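Local coordinates for protein glycoside hydrolase family 81 (Clostridium thermocellum, PDB 6FOP) that probably hydrolyses the beta-1,3-glucosidic bonds of glucans such as laminarin, as an endo-acting glucanase of glycoside hydrolase family 81, at residues F391-D394 with T399-G402; I451-N456 with T462-L467; R468-Y473 with N499-I504. One frame throughout, in Å; residues are numbered along the deposited sequence.

Contact 1 of 3, residues F391-D394 with T399-G402; sequences FYYD and TLIG
F391 and L400 pack against each other on one side of a two-stranded antiparallel beta hairpin, formed by strands 390-394 and 399-403. F391 and T399 lose the most surface to the opposite strand, with L400 close behind. The F391 ring swings across the hairpin because its CG stands anti to the carbonyl carbon (chi1 -73°). CB of F391 meets CG of L400 at 3.8 Å, and the two side chains cross at about a right angle. The CD1 and CE1 side of the ring comes up obliquely to G402, which has no side chain: F391 CD1 is 3.5 Å from G402 CA. L450 of helix 440-455 touches both F391 and L400, and Y10 of strand 8-11 also meets L400.

T399 sits on the other side of the sheet, where its CG2 touches D394 CB. T399 OG1 is hydrogen-bonded to D453 OD1. Two hydrogen-bonded pairs hold the strands together, Y392 with I401 and D394 with T399. The Y392-I401 pair is nearly straight, with Y392 N 2.9 Å from I401 O at 174° and I401 N 2.8 Å from Y392 O.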
loop_
_atom_site.group_PDB
_atom_site.type_symbol
_atom_site.label_atom_id
_atom_site.label_comp_id
_atom_site.label_asym_id
_atom_site.label_seq_id
_atom_site.Cartn_x
_atom_site.Cartn_y
_atom_site.Cartn_z
ATOM N N PHE A 391 23.343 6.808 -2.841
ATOM C CA PHE A 391 22.024 7.445 -2.876
ATOM C C PHE A 391 22.142 8.913 -3.242
ATOM O O PHE A 391 22.983 9.627 -2.701
ATOM C CB PHE A 391 21.262 7.267 -1.540
ATOM C CG PHE A 391 20.745 5.851 -1.346
ATOM C CD1 PHE A 391 19.576 5.431 -1.963
ATOM C CD2 PHE A 391 21.471 4.919 -0.620
ATOM C CE1 PHE A 391 19.124 4.134 -1.834
ATOM C CE2 PHE A 391 21.017 3.623 -0.487
ATOM C CZ PHE A 391 19.864 3.221 -1.116
ATOM N N TYR A 392 21.262 9.332 -4.154
ATOM C CA TYR A 392 21.151 10.696 -4.656
ATOM C C TYR A 392 19.825 11.282 -4.203
ATOM O O TYR A 392 18.802 10.611 -4.278
ATOM C CB TYR A 392 21.182 10.623 -6.199
ATOM C CG TYR A 392 20.814 11.893 -6.916
ATOM C CD1 TYR A 392 21.761 12.859 -7.169
ATOM C CD2 TYR A 392 19.519 12.101 -7.383
ATOM C CE1 TYR A 392 21.431 14.023 -7.830
ATOM C CE2 TYR A 392 19.177 13.262 -8.051
ATOM C CZ TYR A 392 20.141 14.218 -8.287
ATOM O OH TYR A 392 19.835 15.384 -8.958
ATOM N N TYR A 393 19.831 12.545 -3.779
ATOM C CA TYR A 393 18.586 13.218 -3.395
ATOM C C TYR A 393 18.162 14.158 -4.517
ATOM O O TYR A 393 18.917 15.075 -4.901
ATOM C CB TYR A 393 18.774 14.016 -2.117
ATOM C CG TYR A 393 17.500 14.680 -1.654
ATOM C CD1 TYR A 393 16.487 13.961 -1.034
ATOM C CD2 TYR A 393 17.308 16.030 -1.801
ATOM C CE1 TYR A 393 15.317 14.568 -0.629
ATOM C CE2 TYR A 393 16.139 16.630 -1.407
ATOM C CZ TYR A 393 15.147 15.907 -0.809
ATOM O OH TYR A 393 14.007 16.577 -0.401
ATOM N N ASP A 394 16.979 13.885 -5.077
ATOM C CA ASP A 394 16.343 14.769 -6.041
ATOM C C ASP A 394 15.537 15.807 -5.268
ATOM O O ASP A 394 14.632 15.441 -4.531
ATOM C CB ASP A 394 15.461 13.945 -6.976
ATOM C CG ASP A 394 14.721 14.799 -8.002
ATOM O OD1 ASP A 394 13.857 15.608 -7.619
ATOM O OD2 ASP A 394 15.021 14.666 -9.197
ATOM N N THR A 399 13.056 13.131 -3.139
ATOM C CA THR A 399 13.141 11.668 -3.102
ATOM C C THR A 399 14.589 11.245 -3.099
ATOM O O THR A 399 15.432 11.914 -3.708
ATOM C CB THR A 399 12.346 11.016 -4.286
ATOM O OG1 THR A 399 12.417 9.582 -4.204
ATOM C CG2 THR A 399 12.878 11.439 -5.626
ATOM N N LEU A 400 14.856 10.118 -2.442
ATOM C CA LEU A 400 16.168 9.467 -2.472
ATOM C C LEU A 400 16.151 8.329 -3.485
ATOM O O LEU A 400 15.313 7.432 -3.371
ATOM C CB LEU A 400 16.473 8.921 -1.078
ATOM C CG LEU A 400 17.914 8.760 -0.702
ATOM C CD1 LEU A 400 18.619 10.130 -0.540
ATOM C CD2 LEU A 400 18.025 7.895 0.556
ATOM N N ILE A 401 17.084 8.377 -4.435
ATOM C CA ILE A 401 17.179 7.413 -5.526
ATOM C C ILE A 401 18.529 6.731 -5.407
ATOM O O ILE A 401 19.564 7.388 -5.370
ATOM C CB ILE A 401 17.066 8.094 -6.914
ATOM C CG1 ILE A 401 15.731 8.878 -7.027
ATOM C CG2 ILE A 401 17.242 7.083 -8.044
ATOM C CD1 ILE A 401 15.708 9.846 -8.188
ATOM N N GLY A 402 18.526 5.407 -5.377
ATOM C CA GLY A 402 19.779 4.665 -5.393
ATOM C C GLY A 402 20.252 4.400 -6.810
ATOM O O GLY A 402 19.436 4.092 -7.704
#

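Contact 2 of 3, residues I451-N456 with T462-L467; sequences IKDIAN and TRFPFL. With CA (calcium ion), chain B.
The end of helix 440-455 meets the loop that leads from it to a calcium site, and N456 and F464 have the most surface buried. F464 lays one face of its ring on the helix backbone, over D453 N and the carbonyl carbon of K452. CD1 of F464 is 3.6 Å from D453 CA, while CD2 reaches K452 CB at 3.7 Å. The D453 carboxylate stands almost upright to this ring, with the planes 86° apart. Its OD2 is hydrogen-bonded to H416, and its OD1 has further partners.

N456 grips the loop through both its side chain and its backbone. Its CG lies anti to the backbone N (chi1 -176°), which carries the amide to F464. There ND2 donates to F464 O at 3.0 Å; the donor sits well above the carbonyl plane, though the acceptor lies close to the plane of the amide. OD1 of N456 accepts from K452 NZ and from the backbone N of D458. The chain then passes on into the metal site of this family 81 C-terminal domain, of the six-hairpin (alpha/alpha)6 clan. L467 N donates to N456 O at 2.9 Å, in the carbonyl plane and on a lone pair. L467 CD2 also touches N456 O, at 3.5 Å. The bond fixes the peptide just before the L467 carbonyl, whose O binds the calcium ion at 2.3 Å.

A water bridges the two backbones, accepting from N456 N and lying within hydrogen-bonding distance of K452 O and P465 O. K452 and R463, both partly exposed, cross at a slant, with CD of K452 3.8 Å from NH2 of R463. Both cations pair with D461, whose carboxylate probably offsets their like charges.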
loop_
_atom_site.group_PDB
_atom_site.type_symbol
_atom_site.label_atom_id
_atom_site.label_comp_id
_atom_site.label_asym_id
_atom_site.label_seq_id
_atom_site.Cartn_x
_atom_site.Cartn_y
_atom_site.Cartn_z
ATOM N N ILE A 451 13.793 4.870 5.174
ATOM C CA ILE A 451 12.448 4.758 5.737
ATOM C C ILE A 451 11.607 5.993 5.354
ATOM O O ILE A 451 10.460 5.849 4.912
ATOM C CB ILE A 451 12.448 4.573 7.271
ATOM C CG1 ILE A 451 13.227 3.296 7.648
ATOM C CG2 ILE A 451 11.003 4.530 7.808
ATOM C CD1 ILE A 451 13.356 3.068 9.136
ATOM N N LYS A 452 12.189 7.179 5.494
ATOM C CA LYS A 452 11.481 8.409 5.171
ATOM C C LYS A 452 11.179 8.521 3.697
ATOM O O LYS A 452 10.122 9.064 3.330
ATOM C CB LYS A 452 12.206 9.671 5.679
ATOM C CG LYS A 452 12.152 9.824 7.170
ATOM C CD LYS A 452 12.982 11.010 7.635
ATOM C CE LYS A 452 12.641 11.407 9.057
ATOM N NZ LYS A 452 11.378 12.173 9.115
ATOM N N ASP A 453 12.048 8.045 2.811
ATOM C CA ASP A 453 11.704 8.111 1.413
ATOM C C ASP A 453 10.419 7.326 1.108
ATOM O O ASP A 453 9.584 7.807 0.345
ATOM C CB ASP A 453 12.834 7.611 0.510
ATOM C CG ASP A 453 12.478 7.728 -0.961
ATOM O OD1 ASP A 453 12.444 8.880 -1.488
ATOM O OD2 ASP A 453 12.201 6.679 -1.577
ATOM N N ILE A 454 10.249 6.132 1.701
ATOM C CA ILE A 454 9.110 5.288 1.352
ATOM C C ILE A 454 7.907 5.436 2.266
ATOM O O ILE A 454 6.791 5.132 1.845
ATOM C CB ILE A 454 9.504 3.807 1.260
ATOM C CG1 ILE A 454 9.909 3.200 2.627
ATOM C CG2 ILE A 454 10.602 3.657 0.203
ATOM C CD1 ILE A 454 10.197 1.705 2.562
ATOM N N ALA A 455 8.122 5.954 3.471
ATOM C CA ALA A 455 7.146 5.900 4.562
ATOM C C ALA A 455 7.412 6.990 5.616
ATOM O O ALA A 455 7.337 6.742 6.800
ATOM C CB ALA A 455 7.118 4.518 5.188
ATOM N N ASN A 456 7.642 8.222 5.153
ATOM C CA ASN A 456 7.855 9.327 6.088
ATOM C C ASN A 456 6.576 9.514 6.942
ATOM O O ASN A 456 5.470 9.640 6.402
ATOM C CB ASN A 456 8.200 10.616 5.359
ATOM C CG ASN A 456 8.516 11.761 6.296
ATOM O OD1 ASN A 456 8.847 11.570 7.473
ATOM N ND2 ASN A 456 8.347 12.973 5.793
ATOM N N THR A 462 9.838 18.231 5.538
ATOM C CA THR A 462 9.477 18.553 4.160
ATOM C C THR A 462 10.384 17.940 3.103
ATOM O O THR A 462 10.154 18.132 1.906
ATOM C CB THR A 462 9.475 20.089 3.944
ATOM O OG1 THR A 462 10.794 20.606 4.187
ATOM C CG2 THR A 462 8.501 20.765 4.869
ATOM N N ARG A 463 11.394 17.173 3.521
ATOM C CA ARG A 463 12.322 16.580 2.555
ATOM C C ARG A 463 11.707 15.415 1.789
ATOM O O ARG A 463 12.163 15.085 0.704
ATOM C CB ARG A 463 13.578 16.076 3.274
ATOM C CG ARG A 463 14.388 17.170 3.954
ATOM C CD ARG A 463 15.523 16.593 4.795
ATOM N NE ARG A 463 14.981 15.732 5.851
ATOM C CZ ARG A 463 15.689 14.937 6.645
ATOM N NH1 ARG A 463 17.014 14.882 6.544
ATOM N NH2 ARG A 463 15.055 14.193 7.538
ATOM N N PHE A 464 10.688 14.788 2.376
ATOM C CA PHE A 464 10.016 13.624 1.800
ATOM C C PHE A 464 8.527 13.788 2.035
ATOM O O PHE A 464 8.137 14.305 3.073
ATOM C CB PHE A 464 10.496 12.318 2.471
ATOM C CG PHE A 464 11.992 12.109 2.386
ATOM C CD1 PHE A 464 12.571 11.631 1.232
ATOM C CD2 PHE A 464 12.812 12.487 3.436
ATOM C CE1 PHE A 464 13.935 11.482 1.135
ATOM C CE2 PHE A 464 14.182 12.344 3.347
ATOM C CZ PHE A 464 14.744 11.838 2.196
ATOM N N PRO A 465 7.696 13.311 1.095
ATOM C CA PRO A 465 6.267 13.448 1.292
ATOM C C PRO A 465 5.767 12.456 2.345
ATOM O O PRO A 465 6.474 11.488 2.685
ATOM C CB PRO A 465 5.705 13.150 -0.090
ATOM C CG PRO A 465 6.656 12.139 -0.657
ATOM C CD PRO A 465 8.013 12.524 -0.108
ATOM N N PHE A 466 4.578 12.676 2.866
ATOM C CA PHE A 466 3.992 11.816 3.889
ATOM C C PHE A 466 3.605 10.473 3.287
ATOM O O PHE A 466 2.861 10.423 2.312
ATOM C CB PHE A 466 2.765 12.495 4.488
ATOM C CG PHE A 466 2.146 11.756 5.636
ATOM C CD1 PHE A 466 2.764 11.721 6.875
ATOM C CD2 PHE A 466 0.901 11.177 5.506
ATOM C CE1 PHE A 466 2.165 11.057 7.918
ATOM C CE2 PHE A 466 0.296 10.524 6.559
ATOM C CZ PHE A 466 0.933 10.474 7.762
ATOM N N LEU A 467 4.136 9.389 3.840
ATOM C CA LEU A 467 3.770 8.021 3.445
ATOM C C LEU A 467 3.722 7.805 1.944
ATOM O O LEU A 467 2.654 7.510 1.359
ATOM C CB LEU A 467 2.445 7.610 4.105
ATOM C CG LEU A 467 2.346 7.583 5.620
ATOM C CD1 LEU A 467 0.969 7.089 6.040
ATOM C CD2 LEU A 467 3.459 6.733 6.254
HETATM CA CA CA B . 0.974 7.455 -0.249
HETATM O O HOH W 1 7.406 8.950 2.277
HETATM O O HOH W 2 0.509 9.265 1.240
HETATM O O HOH W 3 -1.351 7.917 -0.798
HETATM O O HOH W 4 0.362 5.793 -1.905
HETATM O O HOH W 5 1.495 9.187 -1.795
#

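Contact 3 of 3, residues R468-Y473 with N499-I504; sequences RNFDPY and NAWQAI. With CA (calcium ion), chain B.
The backbones stay well apart here, with F470 CA and W501 CA 10.0 Å from each other, so the contact is made by side chains alone. It joins the short, weakly bonded strand 470-471, beside a calcium site, to helix 494-511 of the (alpha/alpha)6-type family 81 C-terminal domain. F470 and W501 both point toward each other. Their rings are nearly perpendicular, with planes at 87° and centroids 6.0 Å apart, counting the five-membered ring of W501. The approach is oblique. F470 CD1 lies 4.2 Å from W501 NE1, and F470 CB lies 4.3 Å from W501 CZ2, so the phenylalanine follows the indole side that bears the nitrogen. W501 NE1 is hydrogen-bonded to OE1 of E527 in helix 514-534, which would restrain the turn of the indole. L523 of the same helix touches both side chains.

The backbone of F470 faces the metal. With CG anti to its N (chi1 -168°), the ring extends to W501 while its carbonyl serves the ion. Further on, D471 OD1 accepts from Y473 N in an Asx turn. The calcium ion is bound by R468 O at 2.5 Å and by F470 O at 2.3 Å, with L467 O and four waters completing the site.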
loop_
_atom_site.group_PDB
_atom_site.type_symbol
_atom_site.label_atom_id
_atom_site.label_comp_id
_atom_site.label_asym_id
_atom_site.label_seq_id
_atom_site.Cartn_x
_atom_site.Cartn_y
_atom_site.Cartn_z
ATOM N N ARG A 468 4.881 7.910 1.308
ATOM C CA ARG A 468 4.922 7.817 -0.145
ATOM C C ARG A 468 4.169 6.634 -0.722
ATOM O O ARG A 468 3.105 6.792 -1.349
ATOM C CB ARG A 468 6.351 7.851 -0.698
ATOM C CG ARG A 468 6.408 7.943 -2.215
ATOM C CD ARG A 468 7.778 7.660 -2.795
ATOM N NE ARG A 468 8.792 8.515 -2.195
ATOM C CZ ARG A 468 9.039 9.778 -2.544
ATOM N NH1 ARG A 468 8.353 10.392 -3.521
ATOM N NH2 ARG A 468 9.957 10.467 -1.886
ATOM N N ASN A 469 4.692 5.413 -0.543
ATOM C CA ASN A 469 4.088 4.292 -1.263
ATOM C C ASN A 469 2.741 3.816 -0.717
ATOM O O ASN A 469 1.905 3.317 -1.489
ATOM C CB ASN A 469 5.063 3.147 -1.399
ATOM C CG ASN A 469 6.223 3.525 -2.285
ATOM O OD1 ASN A 469 7.236 4.031 -1.776
ATOM N ND2 ASN A 469 6.091 3.341 -3.580
ATOM N N PHE A 470 2.491 4.017 0.576
ATOM C CA PHE A 470 1.278 3.511 1.193
ATOM C C PHE A 470 0.114 4.447 0.914
ATOM O O PHE A 470 0.279 5.669 1.070
ATOM C CB PHE A 470 1.456 3.345 2.684
ATOM C CG PHE A 470 0.348 2.570 3.337
ATOM C CD1 PHE A 470 0.216 1.193 3.088
ATOM C CD2 PHE A 470 -0.517 3.157 4.225
ATOM C CE1 PHE A 470 -0.791 0.458 3.693
ATOM C CE2 PHE A 470 -1.511 2.414 4.839
ATOM C CZ PHE A 470 -1.645 1.060 4.568
ATOM N N ASP A 471 -1.058 3.902 0.583
ATOM C CA ASP A 471 -2.321 4.669 0.410
ATOM C C ASP A 471 -3.147 4.382 1.677
ATOM O O ASP A 471 -3.644 3.268 1.869
ATOM C CB ASP A 471 -3.035 4.170 -0.826
ATOM C CG ASP A 471 -4.359 4.880 -1.110
ATOM O OD1 ASP A 471 -5.041 5.261 -0.131
ATOM O OD2 ASP A 471 -4.722 4.929 -2.317
ATOM N N PRO A 472 -3.282 5.375 2.556
ATOM C CA PRO A 472 -3.972 5.115 3.827
ATOM C C PRO A 472 -5.421 4.661 3.712
ATOM O O PRO A 472 -5.946 4.006 4.626
ATOM C CB PRO A 472 -3.868 6.443 4.580
ATOM C CG PRO A 472 -2.792 7.194 3.907
ATOM C CD PRO A 472 -2.743 6.750 2.495
ATOM N N TYR A 473 -6.086 5.055 2.630
ATOM C CA TYR A 473 -7.509 4.779 2.501
ATOM C C TYR A 473 -7.782 3.455 1.784
ATOM O O TYR A 473 -8.646 2.686 2.208
ATOM C CB TYR A 473 -8.314 5.963 1.919
ATOM C CG TYR A 473 -9.726 6.059 2.446
ATOM C CD1 TYR A 473 -10.779 5.419 1.790
ATOM C CD2 TYR A 473 -10.008 6.835 3.552
ATOM C CE1 TYR A 473 -12.062 5.514 2.266
ATOM C CE2 TYR A 473 -11.310 6.934 4.028
ATOM C CZ TYR A 473 -12.347 6.306 3.353
ATOM O OH TYR A 473 -13.650 6.403 3.827
ATOM N N ASN A 499 7.227 -6.766 3.056
ATOM C CA ASN A 499 8.621 -6.947 3.453
ATOM C C ASN A 499 9.204 -5.646 3.986
ATOM O O ASN A 499 9.945 -5.643 4.990
ATOM C CB ASN A 499 9.429 -7.412 2.256
ATOM C CG ASN A 499 10.880 -7.711 2.587
ATOM O OD1 ASN A 499 11.182 -8.452 3.534
ATOM N ND2 ASN A 499 11.780 -7.165 1.790
ATOM N N ALA A 500 8.913 -4.521 3.319
ATOM C CA ALA A 500 9.409 -3.239 3.834
ATOM C C ALA A 500 8.803 -2.932 5.197
ATOM O O ALA A 500 9.479 -2.454 6.111
ATOM C CB ALA A 500 9.111 -2.119 2.864
ATOM N N TRP A 501 7.516 -3.198 5.353
ATOM C CA TRP A 501 6.839 -2.846 6.580
ATOM C C TRP A 501 7.303 -3.668 7.762
ATOM O O TRP A 501 7.572 -3.115 8.850
ATOM C CB TRP A 501 5.328 -2.915 6.418
ATOM C CG TRP A 501 4.761 -2.155 5.261
ATOM C CD1 TRP A 501 3.606 -2.461 4.638
ATOM C CD2 TRP A 501 5.308 -1.011 4.545
ATOM N NE1 TRP A 501 3.346 -1.562 3.635
ATOM C CE2 TRP A 501 4.374 -0.673 3.535
ATOM C CE3 TRP A 501 6.473 -0.249 4.653
ATOM C CZ2 TRP A 501 4.575 0.394 2.655
ATOM C CZ3 TRP A 501 6.667 0.822 3.773
ATOM C CH2 TRP A 501 5.718 1.135 2.795
ATOM N N GLN A 502 7.478 -4.972 7.552
ATOM C CA GLN A 502 8.039 -5.815 8.637
ATOM C C GLN A 502 9.439 -5.383 9.019
ATOM O O GLN A 502 9.802 -5.401 10.186
ATOM C CB GLN A 502 7.934 -7.308 8.318
ATOM C CG GLN A 502 8.842 -7.823 7.199
ATOM C CD GLN A 502 10.188 -8.300 7.669
ATOM O OE1 GLN A 502 10.348 -8.765 8.795
ATOM N NE2 GLN A 502 11.158 -8.230 6.768
ATOM N N ALA A 503 10.233 -5.002 8.024
ATOM C CA ALA A 503 11.572 -4.520 8.319
ATOM C C ALA A 503 11.539 -3.263 9.183
ATOM O O ALA A 503 12.392 -3.094 10.054
ATOM C CB ALA A 503 12.340 -4.248 7.031
ATOM N N ILE A 504 10.584 -2.356 8.918
ATOM C CA ILE A 504 10.414 -1.154 9.741
ATOM C C ILE A 504 10.045 -1.510 11.186
ATOM O O ILE A 504 10.575 -0.922 12.145
ATOM C CB ILE A 504 9.396 -0.204 9.094
ATOM C CG1 ILE A 504 9.983 0.385 7.807
ATOM C CG2 ILE A 504 9.055 0.933 10.034
ATOM C CD1 ILE A 504 9.025 1.244 7.022
HETATM CA CA CA B . 0.974 7.455 -0.249
HETATM O O HOH W 4 0.362 5.793 -1.905
HETATM O O HOH W 3 -1.351 7.917 -0.798
HETATM O O HOH W 5 1.495 9.187 -1.795
HETATM O O HOH W 2 0.509 9.265 1.240
#

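The three contacts follow one another along the chain, all within the family 81 C-terminal domain. Contact 1 is about 12 Å from contact 2, and contact 2 about 11 Å from contact 3, centre to centre; contacts 1 and 3 are about 19 Å apart. Contact 2 lies against both others. Y393 of the hairpin reaches R463 O in the loop, and D453 of helix 440-455 bonds to T399 and forms a salt bridge with R468. I454 of that helix packs on W501. Contacts 2 and 3 share the calcium ion, whose protein ligands come from the consecutive L467 and R468 and from F470. The ion thus ties the loop after helix 440-455 to strand 470-471, and D453 joins that helix to the hairpin.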